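Local coordinates for Rbam17540 (Bacillus amyloliquefaciens, PDB 2YOY), which is a copper-dependent polysaccharide oxygenase of the former CBM33 family that probably cleaves crystalline cellulose, and perhaps chitin, by oxidation, at residues L16-T20 and M21-A25. Sequence-based numbering, arbitrary orientation. Where two conformers were deposited one is given.
Sequences LEKQT and MGWTA
Lys18 lays its aliphatic chain over one face of the Trp23 indole. Lys18 CD sits 3.5 Å above the ring plane, displaced toward the rim, and is 3.6 Å from Trp23 NE1. This is a CH-pi contact with the five-membered ring. Lys18 CE follows the same face and lies 3.8 Å from Trp23 CZ2. The chain leaves the helix with CG anti to the backbone N (chi1 170°) and bends at chi3, which brings it alongside the indole.

The backbone turn beneath is held by Met21 N, which gives a hydrogen bond to Glu17 O at 2.7 Å. Gly22 N adds a weak one to Lys18 O at 2.9 Å. Glu17 O also receives a weak bond from Thr20 OG1. In the conformer given, the Met21 side chain bends back over Thr20, but a second was modelled and this placement is doubtful.

Outer partners fix the polar ends. Asp35 OD1 takes a salt bridge from Lys18 NZ and a hydrogen bond from Trp23 NE1, so one carboxylate oxygen is shared by both members of the CH-pi pair. Glu17 OE2 forms a salt bridge with Lys29 NZ and a hydrogen bond with Tyr30 OH, both in helix 23-30.

Gly22 has positive phi (91°), ending helix 10-21 and serving as N-cap of helix 23-30. The arrangement is a tight junction between two consecutive helices, with Gly22 at the break, on the surface of this oxygenase domain, far from the copper-binding His1 and His98.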
# COMPACT_ATOMS: atom_id res chain seq x y z
N LEU A 16 6.24 -2.90 12.57
CA LEU A 16 5.65 -3.31 13.86
C LEU A 16 6.04 -4.66 14.30
O LEU A 16 6.34 -4.84 15.49
CB LEU A 16 4.13 -3.13 13.86
CG LEU A 16 3.60 -1.73 13.70
CD1 LEU A 16 2.08 -1.75 13.74
CD2 LEU A 16 4.09 -0.75 14.79
N GLU A 17 6.03 -5.68 13.40
CA GLU A 17 6.38 -7.04 13.80
C GLU A 17 7.89 -7.25 14.04
O GLU A 17 8.29 -8.15 14.80
CB GLU A 17 5.89 -8.04 12.74
CG GLU A 17 4.36 -8.14 12.72
CD GLU A 17 3.83 -9.49 12.47
OE1 GLU A 17 3.64 -10.25 13.48
OE2 GLU A 17 3.48 -9.80 11.30
N LYS A 18 8.72 -6.41 13.47
CA LYS A 18 10.14 -6.36 13.86
C LYS A 18 10.24 -6.20 15.38
O LYS A 18 11.06 -6.86 16.02
CB LYS A 18 10.84 -5.26 13.09
CG LYS A 18 12.24 -4.93 13.55
CD LYS A 18 12.80 -3.82 12.67
CE LYS A 18 13.40 -2.69 13.48
NZ LYS A 18 13.91 -1.61 12.60
N GLN A 19 9.39 -5.35 15.95
CA GLN A 19 9.43 -5.08 17.39
C GLN A 19 8.92 -6.27 18.19
O GLN A 19 9.48 -6.58 19.25
CB GLN A 19 8.61 -3.83 17.74
CG GLN A 19 9.05 -2.54 17.07
CD GLN A 19 10.40 -2.05 17.55
OE1 GLN A 19 10.71 -2.12 18.74
NE2 GLN A 19 11.22 -1.55 16.63
N THR A 20 7.87 -6.96 17.72
CA THR A 20 7.29 -8.06 18.49
C THR A 20 7.96 -9.42 18.24
O THR A 20 8.12 -10.22 19.18
CB THR A 20 5.77 -8.22 18.24
OG1 THR A 20 5.54 -8.43 16.84
CG2 THR A 20 5.04 -6.97 18.67
N MET A 21 8.33 -9.69 16.98
CA MET A 21 8.89 -10.99 16.59
C MET A 21 10.43 -10.96 16.44
O MET A 21 11.07 -12.00 16.37
CB MET A 21 8.26 -11.43 15.29
CG MET A 21 6.73 -11.42 15.32
SD MET A 21 5.93 -12.71 16.31
CE MET A 21 5.55 -11.84 17.83
N GLY A 22 11.02 -9.78 16.38
CA GLY A 22 12.47 -9.62 16.23
C GLY A 22 12.88 -9.53 14.77
O GLY A 22 12.09 -9.82 13.87
N TRP A 23 14.12 -9.11 14.54
CA TRP A 23 14.54 -8.76 13.23
C TRP A 23 14.48 -9.97 12.27
O TRP A 23 13.97 -9.85 11.16
CB TRP A 23 15.97 -8.26 13.22
CG TRP A 23 16.13 -6.88 13.16
CD1 TRP A 23 15.99 -6.10 12.05
CD2 TRP A 23 16.55 -6.04 14.21
NE1 TRP A 23 16.24 -4.81 12.36
CE2 TRP A 23 16.58 -4.73 13.69
CE3 TRP A 23 16.84 -6.24 15.56
CZ2 TRP A 23 16.91 -3.63 14.46
CZ3 TRP A 23 17.17 -5.13 16.33
CH2 TRP A 23 17.21 -3.85 15.77
N THR A 24 15.02 -11.10 12.67
CA THR A 24 15.15 -12.25 11.73
C THR A 24 13.76 -12.83 11.40
O THR A 24 13.46 -13.08 10.23
CB THR A 24 16.09 -13.31 12.24
OG1 THR A 24 17.43 -12.78 12.29
CG2 THR A 24 16.07 -14.59 11.40
N ALA A 25 12.93 -13.05 12.41
CA ALA A 25 11.61 -13.65 12.17
C ALA A 25 10.74 -12.67 11.36
O ALA A 25 10.10 -13.06 10.43
CB ALA A 25 10.94 -14.09 13.46